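Local coordinates for C-1-tetrahydrofolate synthase, cytoplasmic, putative (Trypanosoma brucei, PDB 4CJX), which probably catalyses the NADP+-dependent oxidation of methylenetetrahydrofolate and the hydrolysis of the resulting methenyl form, as a homodimer in one-carbon metabolism, at residues C115-V120 against E140-D144; E181-K185 against L204-T210; V227-V233 against W247-A253. All blocks are in the same frame, centred on the assembly; numbering follows the deposited sequence.

Interaction 1 of 3, residues C115-V120 against E140-D144; sequences CHSIVV and EKDAD. With 9L9 ((2S)-2-[[4-[[2,4-bis(azanyl)-6-oxidanylidene-1H-pyrimidin-5-yl]carbamoylamino]phenyl]carbonylamino]pentanedioic acid), chain G.
Ile118 and Lys141 join the edge strand 117-120 of the three-stranded parallel sheet in the catalytic domain to the loop between helices 130-134 and 148-151. The backbone bond from Ile118 N to Lys141 O is 2.8 Å long. The dense end belongs to Lys141, whose long aliphatic chain suits a buried place with a cluster of carbonyls at its end. Extended beyond CG, it runs past His116 O, grazes Ile118 CD1 with CD at 4.1 Å, and brings NZ to 2.7 Å from Cys115 O, in the plane of that carbonyl. Asn110 O and Leu109 O of helix 99-110 accept further bonds from the same ammonium, so three carbonyls pay for its burial. Ala143, small enough to sit against the strand, lays CB on Ser117 OG, a hydroxyl hydrogen-bonded to Thr308 OG1 of helix 296-316.

Two places are looser. At the outer end, Glu140 carries its carboxylate away from the strand into an exposed position. Beside Asp142 the backbones stand apart and a water bridges them: it donates to Ile118 O and to Asp142 OD1 and accepts from Asp144 N. The other end is close again and lines the inhibitor pocket. Asp144 crosses Val119 at about a right angle, OD2 lying 3.6 Å from Val119 CG1, and its two carboxylate oxygens face two neighbouring N-H groups of the diaminopyrimidinone. Asp144 OD1 takes N3 of the inhibitor at 2.8 Å and Asp144 OD2 takes its N2A at 2.9 Å, while N2A also donates to Val120 O at 2.7 Å.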
loop_
_atom_site.group_PDB
_atom_site.type_symbol
_atom_site.label_atom_id
_atom_site.label_comp_id
_atom_site.label_asym_id
_atom_site.label_seq_id
_atom_site.Cartn_x
_atom_site.Cartn_y
_atom_site.Cartn_z
ATOM N N CYS B 115 26.713 -11.161 7.572
ATOM C CA CYS B 115 25.304 -11.384 7.216
ATOM C C CYS B 115 24.645 -10.089 6.689
ATOM O O CYS B 115 24.481 -9.124 7.433
ATOM C CB CYS B 115 24.510 -11.896 8.427
ATOM S SG CYS B 115 22.701 -11.991 8.184
ATOM N N HIS B 116 24.249 -10.099 5.421
ATOM C CA HIS B 116 23.642 -8.940 4.765
ATOM C C HIS B 116 22.116 -9.023 4.598
ATOM O O HIS B 116 21.460 -8.004 4.378
ATOM C CB HIS B 116 24.317 -8.750 3.425
ATOM C CG HIS B 116 25.799 -8.650 3.558
ATOM N ND1 HIS B 116 26.661 -9.595 3.053
ATOM C CD2 HIS B 116 26.564 -7.768 4.243
ATOM C CE1 HIS B 116 27.901 -9.271 3.373
ATOM N NE2 HIS B 116 27.866 -8.164 4.093
ATOM N N SER B 117 21.565 -10.223 4.739
ATOM C CA SER B 117 20.129 -10.474 4.596
ATOM C C SER B 117 19.620 -11.379 5.709
ATOM O O SER B 117 20.240 -12.397 5.991
ATOM C CB SER B 117 19.847 -11.193 3.257
ATOM O OG SER B 117 19.684 -10.262 2.207
ATOM N N ILE B 118 18.459 -11.042 6.268
ATOM C CA ILE B 118 17.758 -11.885 7.227
ATOM C C ILE B 118 16.347 -12.218 6.754
ATOM O O ILE B 118 15.525 -11.331 6.517
ATOM C CB ILE B 118 17.652 -11.190 8.599
ATOM C CG1 ILE B 118 19.047 -10.940 9.173
ATOM C CG2 ILE B 118 16.809 -12.016 9.562
ATOM C CD1 ILE B 118 19.069 -9.944 10.318
ATOM N N VAL B 119 16.072 -13.512 6.644
ATOM C CA VAL B 119 14.782 -14.017 6.218
ATOM C C VAL B 119 14.144 -14.774 7.388
ATOM O O VAL B 119 14.707 -15.756 7.902
ATOM C CB VAL B 119 14.937 -14.951 4.996
ATOM C CG1 VAL B 119 13.652 -15.750 4.725
ATOM C CG2 VAL B 119 15.330 -14.178 3.747
ATOM N N VAL B 120 12.968 -14.327 7.808
ATOM C CA VAL B 120 12.219 -15.026 8.851
ATOM C C VAL B 120 11.077 -15.747 8.130
ATOM O O VAL B 120 10.110 -15.120 7.726
ATOM C CB VAL B 120 11.687 -14.059 9.948
ATOM C CG1 VAL B 120 10.784 -14.786 10.943
ATOM C CG2 VAL B 120 12.839 -13.350 10.662
ATOM N N GLU B 140 18.238 -2.414 6.670
ATOM C CA GLU B 140 19.207 -2.683 5.609
ATOM C C GLU B 140 19.383 -4.178 5.316
ATOM O O GLU B 140 19.892 -4.530 4.243
ATOM C CB GLU B 140 20.589 -2.105 5.999
ATOM C CG GLU B 140 20.618 -0.587 6.157
ATOM C CD GLU B 140 20.180 -0.068 7.536
ATOM O OE1 GLU B 140 19.962 -0.887 8.468
ATOM O OE2 GLU B 140 20.050 1.180 7.666
ATOM N N LYS B 141 18.998 -5.028 6.279
ATOM C CA LYS B 141 18.995 -6.508 6.119
ATOM C C LYS B 141 17.609 -7.166 5.885
ATOM O O LYS B 141 17.476 -8.395 5.883
ATOM C CB LYS B 141 19.656 -7.170 7.336
ATOM C CG LYS B 141 21.078 -6.676 7.586
ATOM C CD LYS B 141 21.821 -7.534 8.578
ATOM C CE LYS B 141 23.036 -6.807 9.132
ATOM N NZ LYS B 141 23.986 -7.791 9.684
ATOM N N ASP B 142 16.585 -6.344 5.694
ATOM C CA ASP B 142 15.205 -6.816 5.522
ATOM C C ASP B 142 15.015 -7.297 4.068
ATOM O O ASP B 142 14.441 -6.611 3.249
ATOM C CB ASP B 142 14.249 -5.678 5.896
ATOM C CG ASP B 142 12.787 -5.970 5.560
ATOM O OD1 ASP B 142 12.361 -7.139 5.618
ATOM O OD2 ASP B 142 12.067 -4.982 5.254
ATOM N N ALA B 143 15.533 -8.486 3.765
ATOM C CA ALA B 143 15.518 -9.029 2.413
ATOM C C ALA B 143 14.099 -9.310 1.882
ATOM O O ALA B 143 13.866 -9.197 0.692
ATOM C CB ALA B 143 16.350 -10.297 2.361
ATOM N N ASP B 144 13.169 -9.670 2.767
ATOM C CA ASP B 144 11.785 -9.876 2.362
ATOM C C ASP B 144 10.992 -8.603 2.169
ATOM O O ASP B 144 9.868 -8.669 1.695
ATOM C CB ASP B 144 11.034 -10.714 3.377
ATOM C CG ASP B 144 11.394 -12.180 3.305
ATOM O OD1 ASP B 144 11.271 -12.789 2.205
ATOM O OD2 ASP B 144 11.765 -12.714 4.368
HETATM N N2A 9L9 G . 9.798 -14.749 5.032
HETATM N N1 9L9 G . 8.219 -16.299 4.052
HETATM C C2 9L9 G . 9.212 -15.400 3.853
HETATM N N3 9L9 G . 9.680 -15.064 2.584
HETATM C C4 9L9 G . 9.021 -15.764 1.564
HETATM O O4A 9L9 G . 9.435 -15.454 0.458
HETATM N N5A 9L9 G . 7.504 -17.461 0.694
HETATM C C5 9L9 G . 7.983 -16.690 1.739
HETATM C C6 9L9 G . 7.626 -16.944 3.026
HETATM N N7 9L9 G . 6.553 -17.898 3.309
HETATM O O8A 9L9 G . 9.459 -18.556 0.265
HETATM N N9 9L9 G . 7.605 -19.074 -0.902
HETATM C C1B 9L9 G . 8.120 -20.015 -1.749
HETATM C C2B 9L9 G . 7.203 -20.774 -2.503
HETATM C C3B 9L9 G . 7.622 -21.774 -3.383
HETATM C C4B 9L9 G . 8.980 -22.060 -3.544
HETATM C C5B 9L9 G . 9.903 -21.266 -2.828
HETATM C C6B 9L9 G . 9.485 -20.270 -1.937
HETATM C C7B 9L9 G . 9.425 -23.100 -4.556
HETATM O O7B 9L9 G . 10.506 -22.940 -5.069
HETATM C CAW 9L9 G . 8.268 -18.385 0.063
HETATM N N 9L9 G . 8.628 -24.117 -4.952
HETATM C CA 9L9 G . 8.952 -25.080 -5.998
HETATM C C 9L9 G . 8.161 -24.711 -7.231
HETATM O OXT 9L9 G . 7.130 -24.044 -7.056
HETATM C CB 9L9 G . 8.552 -26.504 -5.693
HETATM C CG 9L9 G . 8.539 -26.780 -4.203
HETATM C CD 9L9 G . 8.525 -28.262 -3.993
HETATM O OE1 9L9 G . 9.437 -28.920 -4.492
HETATM O OE2 9L9 G . 7.604 -28.766 -3.336
HETATM O O 9L9 G . 8.519 -25.084 -8.374
HETATM O O HOH W 1 12.969 -9.743 5.942
#

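Interaction 2 of 3, residues E181-K185 against L204-T210; sequences EICGK and LANEDAT
Ile182 lays its CG2 methyl against the CB of Glu207 at 3.5 Å and against the CB of Ala209 at 3.7 Å, the apolar centre of a contact in the Rossmann-like NAD(P)-binding domain. Here a type II turn, Ile182 to Lys185, leads into strand 186-190 and meets the end of helix 197-206, which leads into strand 210-214. With CG2 anti to the backbone N, this branch reaches the helix end while CD1 extends towards Leu204 CD2; a branched aliphatic residue can thus fill two directions at once. Asp208, at positive phi (65°), is the C-prime residue of a Schellman motif that stops the helix. Its carbonyl takes the N-H of Gly184 at 2.8 Å, a straight bond (173°). Gly184 fits the third place of the turn, where phi is 85° and a side chain would press on the preceding carbonyl. Lys185 gives mainly its backbone: its O accepts Thr210 N at 2.9 Å, and its amine leads away. Asp208 OD1 forms salt bridges with Arg157 and with Arg192 of the second subunit. Around the contact, Ile182 and Leu204 both rest on Leu175 of helix 166-178, and Ala209 packs on Val187 of strand 186-190.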
loop_
_atom_site.group_PDB
_atom_site.type_symbol
_atom_site.label_atom_id
_atom_site.label_comp_id
_atom_site.label_asym_id
_atom_site.label_seq_id
_atom_site.Cartn_x
_atom_site.Cartn_y
_atom_site.Cartn_z
ATOM N N GLU B 181 2.440 -6.125 -22.581
ATOM C CA GLU B 181 2.219 -4.740 -22.206
ATOM C C GLU B 181 1.400 -4.712 -20.911
ATOM O O GLU B 181 0.527 -5.547 -20.713
ATOM C CB GLU B 181 1.491 -4.007 -23.349
ATOM C CG GLU B 181 1.266 -2.518 -23.115
ATOM C CD GLU B 181 2.546 -1.688 -23.149
ATOM O OE1 GLU B 181 3.508 -2.063 -23.863
ATOM O OE2 GLU B 181 2.593 -0.629 -22.473
ATOM N N ILE B 182 1.706 -3.770 -20.030
ATOM C CA ILE B 182 0.967 -3.593 -18.780
ATOM C C ILE B 182 0.183 -2.263 -18.727
ATOM O O ILE B 182 -0.930 -2.221 -18.205
ATOM C CB ILE B 182 1.920 -3.703 -17.569
ATOM C CG1 ILE B 182 2.441 -5.140 -17.461
ATOM C CG2 ILE B 182 1.218 -3.318 -16.276
ATOM C CD1 ILE B 182 3.496 -5.331 -16.400
ATOM N N CYS B 183 0.777 -1.197 -19.254
ATOM C CA CYS B 183 0.182 0.137 -19.261
ATOM C C CYS B 183 -1.166 0.189 -19.987
ATOM O O CYS B 183 -1.272 -0.216 -21.139
ATOM C CB CYS B 183 1.152 1.111 -19.942
ATOM S SG CYS B 183 0.548 2.811 -20.052
ATOM N N GLY B 184 -2.202 0.659 -19.307
ATOM C CA GLY B 184 -3.528 0.735 -19.912
ATOM C C GLY B 184 -4.325 -0.556 -19.813
ATOM O O GLY B 184 -5.478 -0.589 -20.206
ATOM N N LYS B 185 -3.725 -1.620 -19.281
ATOM C CA LYS B 185 -4.368 -2.933 -19.244
ATOM C C LYS B 185 -5.129 -3.127 -17.956
ATOM O O LYS B 185 -4.834 -2.487 -16.928
ATOM C CB LYS B 185 -3.325 -4.040 -19.371
ATOM C CG LYS B 185 -2.514 -3.965 -20.640
ATOM C CD LYS B 185 -3.416 -3.959 -21.874
ATOM C CE LYS B 185 -2.595 -4.197 -23.123
ATOM N NZ LYS B 185 -3.474 -4.416 -24.296
ATOM N N LEU B 204 2.050 -3.235 -10.000
ATOM C CA LEU B 204 1.263 -3.231 -11.249
ATOM C C LEU B 204 0.650 -1.854 -11.565
ATOM O O LEU B 204 0.752 -1.368 -12.706
ATOM C CB LEU B 204 0.208 -4.336 -11.203
ATOM C CG LEU B 204 0.868 -5.722 -11.256
ATOM C CD1 LEU B 204 -0.081 -6.805 -10.800
ATOM C CD2 LEU B 204 1.361 -6.010 -12.664
ATOM N N ALA B 205 0.057 -1.210 -10.565
ATOM C CA ALA B 205 -0.461 0.147 -10.738
ATOM C C ALA B 205 0.644 1.167 -11.102
ATOM O O ALA B 205 0.404 2.056 -11.917
ATOM C CB ALA B 205 -1.224 0.590 -9.482
ATOM N N ASN B 206 1.847 1.031 -10.514
ATOM C CA ASN B 206 2.992 1.876 -10.912
ATOM C C ASN B 206 3.322 1.768 -12.396
ATOM O O ASN B 206 3.788 2.727 -12.978
ATOM C CB ASN B 206 4.256 1.551 -10.117
ATOM C CG ASN B 206 4.140 1.910 -8.637
ATOM O OD1 ASN B 206 3.202 2.560 -8.209
ATOM N ND2 ASN B 206 5.124 1.495 -7.859
ATOM N N GLU B 207 3.078 0.614 -13.006
ATOM C CA GLU B 207 3.231 0.437 -14.464
ATOM C C GLU B 207 1.995 0.914 -15.252
ATOM O O GLU B 207 1.874 0.593 -16.438
ATOM C CB GLU B 207 3.471 -1.040 -14.835
ATOM C CG GLU B 207 4.642 -1.711 -14.165
ATOM C CD GLU B 207 5.984 -1.152 -14.581
ATOM O OE1 GLU B 207 6.131 -0.704 -15.738
ATOM O OE2 GLU B 207 6.907 -1.138 -13.739
ATOM N N ASP B 208 1.089 1.652 -14.605
ATOM C CA ASP B 208 -0.135 2.155 -15.225
ATOM C C ASP B 208 -1.154 1.101 -15.664
ATOM O O ASP B 208 -1.912 1.315 -16.586
ATOM C CB ASP B 208 0.205 3.093 -16.393
ATOM C CG ASP B 208 0.728 4.416 -15.925
ATOM O OD1 ASP B 208 0.704 4.676 -14.708
ATOM O OD2 ASP B 208 1.146 5.210 -16.775
ATOM N N ALA B 209 -1.195 -0.029 -14.992
ATOM C CA ALA B 209 -2.346 -0.916 -15.126
ATOM C C ALA B 209 -3.482 -0.339 -14.282
ATOM O O ALA B 209 -3.228 0.409 -13.330
ATOM C CB ALA B 209 -2.002 -2.305 -14.651
ATOM N N THR B 210 -4.711 -0.708 -14.648
ATOM C CA THR B 210 -5.912 -0.511 -13.833
ATOM C C THR B 210 -6.170 -1.780 -13.025
ATOM O O THR B 210 -6.659 -2.789 -13.553
ATOM C CB THR B 210 -7.117 -0.209 -14.721
ATOM O OG1 THR B 210 -6.824 0.963 -15.472
ATOM C CG2 THR B 210 -8.412 0.045 -13.905
#

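Interaction 3 of 3, residues V227-V233 against W247-A253; sequences VRASDIV and WIKLGAA
Lys249 has CG anti to the backbone N (chi1 179°) and stays extended beyond it, while Asp231 holds CG beside its own backbone N (chi1 -60°). The two side chains consequently run alongside each other in the same direction and meet in a salt bridge, Lys249 NZ to Asp231 OD1, at 2.9 Å. The ammonium approaches from above the carboxylate plane, 35° out of it. On the way, the methylenes of Lys249 pass Arg228 O and Ser230 O, a use for a long chain with an apolar stem and a charged end. Asp231 OD2 has another partner, Arg186 N, so the carboxylate is gripped at both oxygens and its rotation is probably restricted.

Next to this salt bridge the contact is apolar. Val227 presses CG1 on the CB of Trp247 at 3.6 Å and on Ile248 CD1, which also reaches Val233 CG2 at 4.3 Å; branched aliphatic residues suit this buried layer. Arg228 joins through its backbone, its CA making a C-H...O contact of 3.3 Å with Trp247 O. A water links the two backbones, donating to Val227 O, which also accepts Ser230 N, and to Ser230 O, and accepting from Lys249 N.

Parallel strand pairing begins at Ile232 and Ala253: Ala253 N donates to Asp231 O at 3.0 Å, and Val233 N to Ala253 O at 2.8 Å. Just before it, Gly251 takes the positive-phi place of a type II turn from Lys249 to Ala252. Strand 232-235 lies between strands 186-190 and 253-256 of the parallel sheet of the Rossmann-like domain, while Trp247 lies against Leu220, Ile223 and Ala224 of helix 220-228.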
loop_
_atom_site.group_PDB
_atom_site.type_symbol
_atom_site.label_atom_id
_atom_site.label_comp_id
_atom_site.label_asym_id
_atom_site.label_seq_id
_atom_site.Cartn_x
_atom_site.Cartn_y
_atom_site.Cartn_z
ATOM N N VAL B 227 -12.327 -11.387 -13.533
ATOM C CA VAL B 227 -11.319 -12.171 -14.269
ATOM C C VAL B 227 -11.621 -12.107 -15.783
ATOM O O VAL B 227 -10.701 -12.002 -16.595
ATOM C CB VAL B 227 -11.283 -13.665 -13.802
ATOM C CG1 VAL B 227 -10.497 -14.535 -14.762
ATOM C CG2 VAL B 227 -10.721 -13.789 -12.393
ATOM N N ARG B 228 -12.899 -12.179 -16.148
ATOM C CA ARG B 228 -13.314 -12.158 -17.562
ATOM C C ARG B 228 -12.874 -10.883 -18.263
ATOM O O ARG B 228 -12.643 -10.852 -19.482
ATOM C CB ARG B 228 -14.835 -12.272 -17.689
ATOM C CG ARG B 228 -15.375 -13.680 -17.546
ATOM C CD ARG B 228 -16.888 -13.721 -17.738
ATOM N NE ARG B 228 -17.413 -15.020 -17.323
ATOM C CZ ARG B 228 -18.352 -15.228 -16.402
ATOM N NH1 ARG B 228 -18.952 -14.214 -15.782
ATOM N NH2 ARG B 228 -18.700 -16.481 -16.113
ATOM N N ALA B 229 -12.768 -9.811 -17.496
ATOM C CA ALA B 229 -12.412 -8.542 -18.078
ATOM C C ALA B 229 -10.902 -8.259 -17.982
ATOM O O ALA B 229 -10.446 -7.204 -18.424
ATOM C CB ALA B 229 -13.225 -7.445 -17.394
ATOM N N SER B 230 -10.120 -9.156 -17.393
ATOM C CA SER B 230 -8.751 -8.830 -17.095
ATOM C C SER B 230 -7.762 -9.320 -18.163
ATOM O O SER B 230 -7.769 -10.481 -18.538
ATOM C CB SER B 230 -8.354 -9.395 -15.728
ATOM O OG SER B 230 -9.304 -9.072 -14.729
ATOM N N ASP B 231 -6.902 -8.415 -18.617
ATOM C CA ASP B 231 -5.777 -8.734 -19.489
ATOM C C ASP B 231 -4.651 -9.496 -18.784
ATOM O O ASP B 231 -3.876 -10.210 -19.422
ATOM C CB ASP B 231 -5.204 -7.437 -20.068
ATOM C CG ASP B 231 -6.243 -6.660 -20.898
ATOM O OD1 ASP B 231 -6.745 -7.236 -21.905
ATOM O OD2 ASP B 231 -6.561 -5.494 -20.531
ATOM N N ILE B 232 -4.532 -9.293 -17.477
ATOM C CA ILE B 232 -3.491 -9.925 -16.697
ATOM C C ILE B 232 -4.074 -10.424 -15.382
ATOM O O ILE B 232 -4.749 -9.675 -14.675
ATOM C CB ILE B 232 -2.334 -8.955 -16.398
ATOM C CG1 ILE B 232 -1.591 -8.592 -17.677
ATOM C CG2 ILE B 232 -1.385 -9.581 -15.379
ATOM C CD1 ILE B 232 -0.783 -7.318 -17.546
ATOM N N VAL B 233 -3.809 -11.695 -15.073
ATOM C CA VAL B 233 -4.295 -12.308 -13.852
ATOM C C VAL B 233 -3.102 -12.728 -12.970
ATOM O O VAL B 233 -2.252 -13.518 -13.402
ATOM C CB VAL B 233 -5.148 -13.566 -14.123
ATOM C CG1 VAL B 233 -5.517 -14.236 -12.794
ATOM C CG2 VAL B 233 -6.398 -13.258 -14.970
ATOM N N TRP B 247 -13.140 -18.598 -17.223
ATOM C CA TRP B 247 -13.208 -17.151 -16.980
ATOM C C TRP B 247 -12.086 -16.398 -17.677
ATOM O O TRP B 247 -12.156 -15.188 -17.855
ATOM C CB TRP B 247 -13.105 -16.860 -15.492
ATOM C CG TRP B 247 -14.116 -17.515 -14.643
ATOM C CD1 TRP B 247 -15.331 -18.058 -15.030
ATOM C CD2 TRP B 247 -14.053 -17.638 -13.240
ATOM N NE1 TRP B 247 -15.987 -18.544 -13.934
ATOM C CE2 TRP B 247 -15.217 -18.304 -12.823
ATOM C CE3 TRP B 247 -13.103 -17.257 -12.278
ATOM C CZ2 TRP B 247 -15.463 -18.589 -11.494
ATOM C CZ3 TRP B 247 -13.350 -17.541 -10.969
ATOM C CH2 TRP B 247 -14.521 -18.191 -10.583
ATOM N N ILE B 248 -11.027 -17.084 -18.059
ATOM C CA ILE B 248 -9.831 -16.381 -18.529
ATOM C C ILE B 248 -10.136 -15.723 -19.854
ATOM O O ILE B 248 -10.644 -16.384 -20.742
ATOM C CB ILE B 248 -8.648 -17.357 -18.715
ATOM C CG1 ILE B 248 -8.284 -18.027 -17.381
ATOM C CG2 ILE B 248 -7.436 -16.634 -19.319
ATOM C CD1 ILE B 248 -7.814 -17.099 -16.288
ATOM N N LYS B 249 -9.795 -14.437 -19.975
ATOM C CA LYS B 249 -9.975 -13.683 -21.204
ATOM C C LYS B 249 -8.985 -14.176 -22.249
ATOM O O LYS B 249 -7.787 -14.389 -21.957
ATOM C CB LYS B 249 -9.746 -12.180 -20.950
ATOM C CG LYS B 249 -9.883 -11.294 -22.189
ATOM C CD LYS B 249 -9.537 -9.857 -21.861
ATOM C CE LYS B 249 -9.495 -9.010 -23.105
ATOM N NZ LYS B 249 -9.535 -7.576 -22.712
ATOM N N LEU B 250 -9.480 -14.345 -23.473
ATOM C CA LEU B 250 -8.673 -14.900 -24.542
ATOM C C LEU B 250 -7.451 -14.010 -24.746
ATOM O O LEU B 250 -7.576 -12.811 -24.926
ATOM C CB LEU B 250 -9.492 -15.041 -25.848
ATOM C CG LEU B 250 -10.740 -15.932 -25.748
ATOM C CD1 LEU B 250 -11.649 -15.849 -26.962
ATOM C CD2 LEU B 250 -10.300 -17.359 -25.548
ATOM N N GLY B 251 -6.264 -14.601 -24.685
ATOM C CA GLY B 251 -5.016 -13.844 -24.844
ATOM C C GLY B 251 -4.487 -13.215 -23.558
ATOM O O GLY B 251 -3.493 -12.488 -23.584
ATOM N N ALA B 252 -5.105 -13.511 -22.422
ATOM C CA ALA B 252 -4.616 -12.988 -21.141
ATOM C C ALA B 252 -3.246 -13.559 -20.725
ATOM O O ALA B 252 -2.823 -14.602 -21.228
ATOM C CB ALA B 252 -5.653 -13.249 -20.054
ATOM N N ALA B 253 -2.557 -12.876 -19.802
ATOM C CA ALA B 253 -1.367 -13.424 -19.181
ATOM C C ALA B 253 -1.723 -13.779 -17.749
ATOM O O ALA B 253 -2.281 -12.967 -17.020
ATOM C CB ALA B 253 -0.200 -12.448 -19.241
HETATM O O HOH W 2 -8.614 -13.051 -17.746
#

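Interactions 2 and 3 belong to the NAD(P)-binding domain and touch: Ile182 CG1 lies 3.9 Å from Ile232 CD1, and Lys185 CA 3.6 Å from Asp231 OD2. Both feed strands of one parallel sheet, interaction 2 pairing the approaches to strands 186-190 and 210-214, interaction 3 opening strands 232-235 and 253-256. Interaction 1 lies in the catalytic domain, its centre about 29 Å from that of interaction 2 and about 36 Å from that of interaction 3. Interactions 1 and 3 are mostly buried and each uses a bridging water, but the lysine of the first ends on carbonyls and that of the third on a carboxylate. Interaction 2 is partly exposed and borders the second subunit, whereas interaction 1 lines the inhibitor pocket.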